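Local coordinates for hypothetical protein Atu0636 (Agrobacterium tumefaciens, PDB 2OZV), which is a predicted O-methyltransferase of unknown substrate that would transfer a methyl group, probably from S-adenosylmethionine, using a Rossmann-like domain, at residues R36-A41 against F116-M121; E74-S79 against I92-A97; E190-H195 against A245-N250. One frame throughout, in Å; residues are numbered along the deposited sequence. Where two conformers were deposited one is given.

How the contacts relate
All three contacts attach to one mixed sheet, whose first seven strands follow the class I methyltransferase order 3-2-1-4-5-7-6, with 218-224 added beyond them, and show chemistry following position. Contact 1 is the core: two neighbouring parallel strands mid-sheet, largely buried and joined mainly by backbone hydrogen bonds. Contacts 2 and 3 are partly buried, their centres about 17 and 12 Å from that of the chain, on opposite sides of it. Contact 2, nested within the loop that contact 1 closes, lies at the outer strand 92-96, where helix 70-80 gives a small apolar packing and one arginine serves the strand's edge. In contact 3, side chains of strand 186-195 hold a C-terminal loop through polar groups.

Contact 1. Residues R36-A41 against F116-M121; sequences RACRIA and FHHVIM
The ring of H117 docks edge-on against the backbone of R39: R39 N gives its hydrogen to H117 ND1 (2.9 Å), close to the ring plane. CG of H117 lies anti to its carbonyl carbon (chi1 -60°), which turns ND1 toward that N-H. In return R39 O takes two donors, H117 N at 2.9 Å and the longer H118 N at 3.3 Å, where the chain turns its corner. Beyond it the parallel ladder begins, with A41 N bonded to H118 O at 2.9 Å and I120 N to A41 O at 2.8 Å. The methyl of A41 sits on the normal of the F116 ring, CB 3.5 Å from the centroid, a CH-pi contact. I40 and H118 run side by side on the other face, CG1 of I40 3.8 Å from CB of H118. Further out, the R39 guanidinium lays one face over CE1 of H117, the planes 36° apart, while H115 O holds its NE. D34 binds both R36 and H118 NE2. These are strands one and four of the class I order, mid-sheet. Because ND1 of H117 accepts a hydrogen bond, a neutral ring would carry its proton on NE2, and the nearby arginines would probably disfavour a second one.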
loop_
_atom_site.group_PDB
_atom_site.type_symbol
_atom_site.label_atom_id
_atom_site.label_comp_id
_atom_site.label_asym_id
_atom_site.label_seq_id
_atom_site.Cartn_x
_atom_site.Cartn_y
_atom_site.Cartn_z
ATOM N N ARG B 36 24.931 -2.613 -16.511
ATOM C CA ARG B 36 25.161 -2.730 -17.965
ATOM C C ARG B 36 25.129 -1.386 -18.644
ATOM O O ARG B 36 24.646 -0.392 -18.077
ATOM C CB ARG B 36 24.069 -3.553 -18.659
ATOM C CG ARG B 36 23.712 -4.916 -18.079
ATOM C CD ARG B 36 22.376 -5.399 -18.706
ATOM N NE ARG B 36 21.219 -4.604 -18.265
ATOM C CZ ARG B 36 19.976 -4.727 -18.741
ATOM N NH1 ARG B 36 19.696 -5.606 -19.703
ATOM N NH2 ARG B 36 19.004 -3.964 -18.250
ATOM N N ALA B 37 25.612 -1.350 -19.883
ATOM C CA ALA B 37 25.231 -0.290 -20.771
ATOM C C ALA B 37 23.732 -0.499 -20.865
ATOM O O ALA B 37 23.249 -1.635 -21.062
ATOM C CB ALA B 37 25.901 -0.413 -22.135
ATOM N N CYS B 38 22.995 0.561 -20.607
ATOM C CA CYS B 38 21.543 0.451 -20.616
ATOM C C CYS B 38 21.007 1.779 -21.039
ATOM O O CYS B 38 21.716 2.799 -20.978
ATOM C CB CYS B 38 20.976 0.035 -19.254
ATOM S SG CYS B 38 21.401 1.147 -17.912
ATOM N N ARG B 39 19.762 1.757 -21.496
ATOM C CA ARG B 39 19.100 2.929 -22.005
ATOM C C ARG B 39 17.955 3.233 -21.064
ATOM O O ARG B 39 17.147 2.344 -20.759
ATOM C CB ARG B 39 18.599 2.685 -23.426
ATOM C CG ARG B 39 19.768 2.454 -24.463
ATOM C CD ARG B 39 19.257 2.347 -25.864
ATOM N NE ARG B 39 18.365 1.198 -26.082
ATOM C CZ ARG B 39 18.709 0.069 -26.705
ATOM N NH1 ARG B 39 19.948 -0.105 -27.174
ATOM N NH2 ARG B 39 17.812 -0.892 -26.878
ATOM N N ILE B 40 17.907 4.476 -20.600
ATOM C CA ILE B 40 16.924 4.874 -19.587
ATOM C C ILE B 40 16.118 6.056 -20.091
ATOM O O ILE B 40 16.696 7.037 -20.553
ATOM C CB ILE B 40 17.637 5.260 -18.277
ATOM C CG1 ILE B 40 18.409 4.052 -17.714
ATOM C CG2 ILE B 40 16.578 5.790 -17.244
ATOM C CD1 ILE B 40 19.608 4.445 -16.978
ATOM N N ALA B 41 14.789 5.973 -20.003
ATOM C CA ALA B 41 13.918 7.112 -20.312
ATOM C C ALA B 41 13.403 7.723 -19.018
ATOM O O ALA B 41 12.938 6.987 -18.134
ATOM C CB ALA B 41 12.731 6.680 -21.192
ATOM N N PHE B 116 13.760 0.873 -24.378
ATOM C CA PHE B 116 14.411 1.246 -23.120
ATOM C C PHE B 116 14.471 0.104 -22.126
ATOM O O PHE B 116 13.513 -0.667 -22.000
ATOM C CB PHE B 116 13.670 2.435 -22.487
ATOM C CG PHE B 116 13.832 3.732 -23.269
ATOM C CD1 PHE B 116 15.024 4.489 -23.177
ATOM C CD2 PHE B 116 12.789 4.190 -24.097
ATOM C CE1 PHE B 116 15.181 5.687 -23.888
ATOM C CE2 PHE B 116 12.929 5.386 -24.821
ATOM C CZ PHE B 116 14.132 6.137 -24.728
ATOM N N HIS B 117 15.598 -0.001 -21.419
ATOM C CA HIS B 117 15.760 -0.993 -20.349
ATOM C C HIS B 117 15.082 -0.547 -19.052
ATOM O O HIS B 117 14.740 -1.379 -18.211
ATOM C CB HIS B 117 17.246 -1.219 -20.091
ATOM C CG HIS B 117 17.988 -1.720 -21.307
ATOM N ND1 HIS B 117 18.785 -0.892 -22.080
ATOM C CD2 HIS B 117 18.023 -2.941 -21.893
ATOM C CE1 HIS B 117 19.302 -1.600 -23.078
ATOM N NE2 HIS B 117 18.851 -2.843 -22.989
ATOM N N HIS B 118 14.965 0.775 -18.886
ATOM C CA HIS B 118 14.351 1.375 -17.700
ATOM C C HIS B 118 13.539 2.551 -18.139
ATOM O O HIS B 118 13.969 3.352 -18.992
ATOM C CB HIS B 118 15.432 1.891 -16.724
ATOM C CG HIS B 118 16.276 0.805 -16.159
ATOM N ND1 HIS B 118 15.965 0.163 -14.979
ATOM C CD2 HIS B 118 17.440 0.256 -16.596
ATOM C CE1 HIS B 118 16.874 -0.767 -14.733
ATOM N NE2 HIS B 118 17.778 -0.732 -15.700
ATOM N N VAL B 119 12.368 2.707 -17.532
ATOM C CA VAL B 119 11.638 3.961 -17.623
ATOM C C VAL B 119 11.373 4.444 -16.202
ATOM O O VAL B 119 10.888 3.674 -15.376
ATOM C CB VAL B 119 10.295 3.816 -18.375
ATOM C CG1 VAL B 119 9.578 5.143 -18.448
ATOM C CG2 VAL B 119 10.570 3.274 -19.821
ATOM N N ILE B 120 11.752 5.682 -15.944
ATOM C CA ILE B 120 11.536 6.299 -14.644
ATOM C C ILE B 120 10.587 7.478 -14.702
ATOM O O ILE B 120 10.547 8.239 -15.690
ATOM C CB ILE B 120 12.890 6.663 -13.950
ATOM C CG1 ILE B 120 13.543 7.919 -14.546
ATOM C CG2 ILE B 120 13.880 5.460 -14.026
ATOM C CD1 ILE B 120 14.913 8.274 -13.880
HETATM N N MSE B 121 9.821 7.690 -13.623
HETATM C CA MSE B 121 8.839 8.766 -13.666
HETATM C C MSE B 121 8.478 9.263 -12.272
HETATM O O MSE B 121 8.461 8.495 -11.301
HETATM C CB MSE B 121 7.550 8.302 -14.394
HETATM C CG MSE B 121 6.874 7.127 -13.685
HETATM SE SE MSE B 121 5.225 6.596 -14.683
HETATM C CE MSE B 121 5.957 5.994 -16.342
HETATM O O HOH W 1 16.043 -3.749 -17.618
#

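Contact 2. Residues E74-S79 against I92-A97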
loop_
_atom_site.group_PDB
_atom_site.type_symbol
_atom_site.label_atom_id
_atom_site.label_comp_id
_atom_site.label_asym_id
_atom_site.label_seq_id
_atom_site.Cartn_x
_atom_site.Cartn_y
_atom_site.Cartn_z
ATOM N N GLU B 74 14.235 23.379 -23.112
ATOM C CA GLU B 74 15.253 24.440 -23.104
ATOM C C GLU B 74 15.879 24.512 -21.712
ATOM O O GLU B 74 17.098 24.371 -21.554
ATOM C CB GLU B 74 14.639 25.788 -23.531
ATOM C CG GLU B 74 14.153 25.767 -24.994
ATOM C CD GLU B 74 13.657 27.094 -25.551
ATOM O OE1 GLU B 74 13.059 27.920 -24.824
ATOM O OE2 GLU B 74 13.850 27.304 -26.764
ATOM N N PHE B 75 15.025 24.671 -20.702
ATOM C CA PHE B 75 15.475 24.790 -19.317
ATOM C C PHE B 75 16.361 23.597 -18.911
ATOM O O PHE B 75 17.426 23.783 -18.320
ATOM C CB PHE B 75 14.291 24.910 -18.351
ATOM C CG PHE B 75 14.703 25.117 -16.929
ATOM C CD1 PHE B 75 15.012 26.400 -16.460
ATOM C CD2 PHE B 75 14.813 24.039 -16.062
ATOM C CE1 PHE B 75 15.411 26.598 -15.129
ATOM C CE2 PHE B 75 15.208 24.231 -14.728
ATOM C CZ PHE B 75 15.509 25.499 -14.269
ATOM N N ALA B 76 15.907 22.379 -19.210
ATOM C CA ALA B 76 16.683 21.174 -18.906
ATOM C C ALA B 76 18.053 21.201 -19.608
ATOM O O ALA B 76 19.078 20.899 -18.991
ATOM C CB ALA B 76 15.897 19.937 -19.277
ATOM N N ARG B 77 18.067 21.599 -20.882
ATOM C CA ARG B 77 19.322 21.687 -21.641
ATOM C C ARG B 77 20.288 22.685 -21.013
ATOM O O ARG B 77 21.485 22.414 -20.926
ATOM C CB ARG B 77 19.054 22.022 -23.107
ATOM C CG ARG B 77 18.393 20.902 -23.847
ATOM C CD ARG B 77 18.150 21.259 -25.316
ATOM N NE ARG B 77 17.376 20.187 -25.937
ATOM C CZ ARG B 77 16.174 20.356 -26.471
ATOM N NH1 ARG B 77 15.621 21.565 -26.522
ATOM N NH2 ARG B 77 15.547 19.316 -26.998
ATOM N N ARG B 78 19.772 23.832 -20.555
ATOM C CA ARG B 78 20.600 24.817 -19.856
ATOM C C ARG B 78 21.201 24.232 -18.573
ATOM O O ARG B 78 22.381 24.453 -18.310
ATOM C CB ARG B 78 19.793 26.090 -19.544
ATOM C CG ARG B 78 20.099 27.287 -20.404
ATOM C CD ARG B 78 19.581 27.132 -21.816
ATOM N NE ARG B 78 20.521 26.444 -22.710
ATOM C CZ ARG B 78 20.139 25.682 -23.734
ATOM N NH1 ARG B 78 18.838 25.510 -23.988
ATOM N NH2 ARG B 78 21.045 25.083 -24.498
ATOM N N SER B 79 20.399 23.475 -17.811
ATOM C CA SER B 79 20.842 22.814 -16.573
ATOM C C SER B 79 21.981 21.854 -16.848
ATOM O O SER B 79 22.955 21.793 -16.094
ATOM C CB SER B 79 19.699 22.022 -15.930
ATOM O OG SER B 79 18.693 22.916 -15.520
ATOM N N ILE B 92 23.246 12.448 -21.721
ATOM C CA ILE B 92 21.860 12.824 -21.476
ATOM C C ILE B 92 21.326 13.588 -22.679
ATOM O O ILE B 92 21.855 14.637 -23.058
ATOM C CB ILE B 92 21.683 13.648 -20.184
ATOM C CG1 ILE B 92 22.165 12.795 -18.984
ATOM C CG2 ILE B 92 20.198 14.021 -20.025
ATOM C CD1 ILE B 92 22.082 13.444 -17.651
ATOM N N GLU B 93 20.281 13.045 -23.275
ATOM C CA GLU B 93 19.680 13.693 -24.439
ATOM C C GLU B 93 18.328 14.212 -24.008
ATOM O O GLU B 93 17.587 13.467 -23.399
ATOM C CB GLU B 93 19.479 12.652 -25.528
ATOM C CG GLU B 93 18.984 13.231 -26.840
ATOM C CD GLU B 93 18.740 12.132 -27.893
ATOM O OE1 GLU B 93 18.916 10.929 -27.627
ATOM O OE2 GLU B 93 18.359 12.519 -29.008
ATOM N N VAL B 94 18.001 15.467 -24.318
ATOM C CA VAL B 94 16.700 16.006 -23.938
ATOM C C VAL B 94 15.851 16.079 -25.199
ATOM O O VAL B 94 16.271 16.704 -26.188
ATOM C CB VAL B 94 16.836 17.432 -23.347
ATOM C CG1 VAL B 94 15.464 18.015 -22.974
ATOM C CG2 VAL B 94 17.796 17.422 -22.164
ATOM N N LEU B 95 14.672 15.461 -25.154
ATOM C CA LEU B 95 13.735 15.489 -26.275
ATOM C C LEU B 95 12.418 16.096 -25.864
ATOM O O LEU B 95 11.944 15.876 -24.760
ATOM C CB LEU B 95 13.476 14.087 -26.824
ATOM C CG LEU B 95 14.688 13.342 -27.414
ATOM C CD1 LEU B 95 14.293 11.907 -27.766
ATOM C CD2 LEU B 95 15.266 14.077 -28.622
ATOM N N GLU B 96 11.844 16.869 -26.776
ATOM C CA GLU B 96 10.487 17.382 -26.622
ATOM C C GLU B 96 9.500 16.323 -27.091
ATOM O O GLU B 96 9.514 15.957 -28.266
ATOM C CB GLU B 96 10.322 18.577 -27.538
ATOM C CG GLU B 96 10.137 19.878 -26.870
ATOM C CD GLU B 96 9.870 20.961 -27.881
ATOM O OE1 GLU B 96 8.679 21.248 -28.164
ATOM O OE2 GLU B 96 10.863 21.508 -28.397
ATOM N N ALA B 97 8.635 15.849 -26.206
ATOM C CA ALA B 97 7.615 14.873 -26.590
ATOM C C ALA B 97 6.501 14.840 -25.583
ATOM O O ALA B 97 6.740 14.893 -24.381
ATOM C CB ALA B 97 8.219 13.469 -26.727
HETATM O O HOH W 2 19.686 17.639 -25.829
#
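R77 and V94 carry most of this contact, and its polar part is one direct hydrogen bond. NH2 of R77 donates to V94 O at 2.8 Å with an N-H...O angle of 151°. The approach is from above the carbonyl plane, 52° out of it, so the donor does not lie on a lone pair. The arginine gets there because CG stands anti to the carbonyl carbon (chi1 -69°) and the chain then runs extended to NE. Water 2 supplements the bond: it accepts from V94 N at 3.1 Å and, weakly, from R77 NE, near the guanidinium plane. V94 O is thus met by the arginine directly, V94 N through the water.

The reason lies in the fold. Strand 61-67, helix 70-80 and strand 92-96 form a beta-alpha-beta unit, the helix running back nearly antiparallel to the strand. Strand 92-96 is the outermost on its side of the sheet within the chain; E93 and L95 spend their backbone bonds on strand 61-67, whereas V94, alternating with them, directs its N and O to the other edge.

Apolar packing is modest and centres on V94. The two side chains cross obliquely, with R77 CG 3.8 Å from V94 CB and 3.9 Å from V94 CG2, and V94 CG1 comes over one face of the guanidinium. The buried A76 points its CB at the strand and touches V94 CG1 at 4.2 Å, and A73 and L80 of the same helix also touch the valine.

Charge plays a looser part. E96 bends toward the helix, where it touches Q70, and its OE2 remains 5.1 Å from R77 NH1, a distance at which opposite charges may attract but no salt bridge forms.

Contact 3. Residues E190-H195 against A245-N250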
loop_
_atom_site.group_PDB
_atom_site.type_symbol
_atom_site.label_atom_id
_atom_site.label_comp_id
_atom_site.label_asym_id
_atom_site.label_seq_id
_atom_site.Cartn_x
_atom_site.Cartn_y
_atom_site.Cartn_z
ATOM N N GLU B 190 6.968 -3.974 -6.644
ATOM C CA GLU B 190 7.523 -3.818 -5.308
ATOM C C GLU B 190 7.213 -2.414 -4.856
ATOM O O GLU B 190 7.603 -1.434 -5.535
ATOM C CB GLU B 190 9.044 -3.986 -5.326
ATOM C CG GLU B 190 9.504 -5.424 -5.404
ATOM C CD GLU B 190 11.003 -5.570 -5.136
ATOM O OE1 GLU B 190 11.675 -4.578 -4.706
ATOM O OE2 GLU B 190 11.474 -6.696 -5.319
ATOM N N ILE B 191 6.534 -2.294 -3.721
ATOM C CA ILE B 191 6.121 -0.983 -3.207
ATOM C C ILE B 191 6.892 -0.710 -1.930
ATOM O O ILE B 191 6.827 -1.510 -0.988
ATOM C CB ILE B 191 4.591 -0.983 -2.908
ATOM C CG1 ILE B 191 3.786 -1.347 -4.187
ATOM C CG2 ILE B 191 4.173 0.355 -2.298
ATOM C CD1 ILE B 191 2.230 -1.443 -3.950
ATOM N N THR B 192 7.608 0.412 -1.892
ATOM C CA THR B 192 8.367 0.767 -0.716
ATOM C C THR B 192 7.851 2.119 -0.188
ATOM O O THR B 192 8.019 3.161 -0.839
ATOM C CB THR B 192 9.877 0.864 -1.044
ATOM O OG1 THR B 192 10.328 -0.363 -1.622
ATOM C CG2 THR B 192 10.664 1.173 0.243
ATOM N N LEU B 193 7.200 2.094 0.973
ATOM C CA LEU B 193 6.761 3.353 1.579
ATOM C C LEU B 193 7.937 4.091 2.198
ATOM O O LEU B 193 8.880 3.465 2.723
ATOM C CB LEU B 193 5.712 3.079 2.663
ATOM C CG LEU B 193 4.273 2.744 2.161
ATOM C CD1 LEU B 193 3.651 3.904 1.319
ATOM C CD2 LEU B 193 4.114 1.448 1.434
ATOM N N ILE B 194 7.835 5.421 2.182
ATOM C CA ILE B 194 8.870 6.335 2.672
ATOM C C ILE B 194 8.303 7.121 3.851
ATOM O O ILE B 194 7.371 7.904 3.674
ATOM C CB ILE B 194 9.287 7.324 1.543
ATOM C CG1 ILE B 194 9.600 6.584 0.241
ATOM C CG2 ILE B 194 10.460 8.186 1.970
ATOM C CD1 ILE B 194 10.737 5.595 0.358
ATOM N N HIS B 195 8.841 6.902 5.052
ATOM C CA HIS B 195 8.321 7.553 6.260
ATOM C C HIS B 195 9.376 8.555 6.748
ATOM O O HIS B 195 10.554 8.257 6.678
ATOM C CB HIS B 195 8.024 6.524 7.362
ATOM C CG HIS B 195 6.969 5.505 6.983
ATOM N ND1 HIS B 195 5.700 5.526 7.502
ATOM C CD2 HIS B 195 6.993 4.479 6.093
ATOM C CE1 HIS B 195 4.993 4.523 6.989
ATOM N NE2 HIS B 195 5.758 3.869 6.138
ATOM N N ALA B 245 24.868 4.501 -3.603
ATOM C CA ALA B 245 24.219 3.200 -3.628
ATOM C C ALA B 245 22.943 3.218 -4.455
ATOM O O ALA B 245 22.310 4.261 -4.639
ATOM C CB ALA B 245 23.897 2.721 -2.185
ATOM N N ALA B 246 22.574 2.039 -4.946
ATOM C CA ALA B 246 21.256 1.804 -5.518
ATOM C C ALA B 246 20.365 1.100 -4.494
ATOM O O ALA B 246 20.843 0.493 -3.543
ATOM C CB ALA B 246 21.373 0.958 -6.760
ATOM N N TYR B 247 19.070 1.184 -4.726
ATOM C CA TYR B 247 18.099 0.409 -3.946
ATOM C C TYR B 247 17.524 -0.642 -4.895
ATOM O O TYR B 247 16.662 -0.329 -5.726
ATOM C CB TYR B 247 17.051 1.350 -3.387
ATOM C CG TYR B 247 15.878 0.639 -2.703
ATOM C CD1 TYR B 247 16.100 -0.493 -1.914
ATOM C CD2 TYR B 247 14.559 1.064 -2.889
ATOM C CE1 TYR B 247 15.035 -1.171 -1.294
ATOM C CE2 TYR B 247 13.488 0.394 -2.266
ATOM C CZ TYR B 247 13.741 -0.704 -1.474
ATOM O OH TYR B 247 12.697 -1.380 -0.893
ATOM N N ALA B 248 18.020 -1.872 -4.755
ATOM C CA ALA B 248 17.738 -2.943 -5.702
ATOM C C ALA B 248 16.437 -3.693 -5.348
ATOM O O ALA B 248 16.014 -3.726 -4.174
ATOM C CB ALA B 248 18.920 -3.915 -5.739
ATOM N N ARG B 249 15.813 -4.284 -6.361
ATOM C CA ARG B 249 14.664 -5.186 -6.162
ATOM C C ARG B 249 15.112 -6.463 -5.432
ATOM O O ARG B 249 16.309 -6.802 -5.412
ATOM C CB ARG B 249 13.999 -5.513 -7.509
ATOM C CG ARG B 249 13.258 -4.343 -8.141
ATOM C CD ARG B 249 12.734 -4.665 -9.544
ATOM N NE ARG B 249 11.952 -5.912 -9.614
ATOM C CZ ARG B 249 10.644 -5.988 -9.367
ATOM N NH1 ARG B 249 9.958 -4.894 -8.984
ATOM N NH2 ARG B 249 10.032 -7.176 -9.476
ATOM N N ASN B 250 14.153 -7.172 -4.824
ATOM C CA ASN B 250 14.429 -8.506 -4.271
ATOM C C ASN B 250 15.008 -9.443 -5.328
ATOM O O ASN B 250 14.601 -9.402 -6.485
ATOM C CB ASN B 250 13.148 -9.124 -3.694
ATOM C CG ASN B 250 12.794 -8.560 -2.322
ATOM O OD1 ASN B 250 13.670 -8.061 -1.615
ATOM N ND2 ASN B 250 11.504 -8.628 -1.945
#
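E190 reaches from its strand into the loop at R249 and N250, and every atom of its side chain meets that loop. CB lies 3.9 Å from R249 NH1, and CG comes closer to the same nitrogen, at 3.6 Å. With CG anti to the carbonyl carbon (chi1 -78°) and the chain extended beyond it, CD arrives over one face of the R249 guanidinium; the two flat groups are stacked, their planes 24° apart. At the tip the oxygens divide their work. OE1 rests 3.4 Å from R249 CA and forms a salt bridge with R220 of strand 218-224. OE2 uses its syn lone pair to accept N250 N at 2.8 Å, and also lies 3.4 Å from N250 CB. The stacked arginine aims its N-H groups elsewhere, at T208 and the carbonyl of G188, so it stacks on the carboxylate and offers nearby charge without forming a salt bridge.

Two residues farther along the strand, T192 OG1 and Y247 OH share a 2.7 Å hydrogen bond, the threonine oxygen lying at the edge of the tyrosine ring, near its plane. The ring itself packs against F236 and L240 of helix 235-241. Beyond the contact, N250 ND2 reaches D201 of the second subunit, placing the loop at the dimer interface. Two positive groups and a backbone N-H around one buried carboxylate would probably keep E190 ionised.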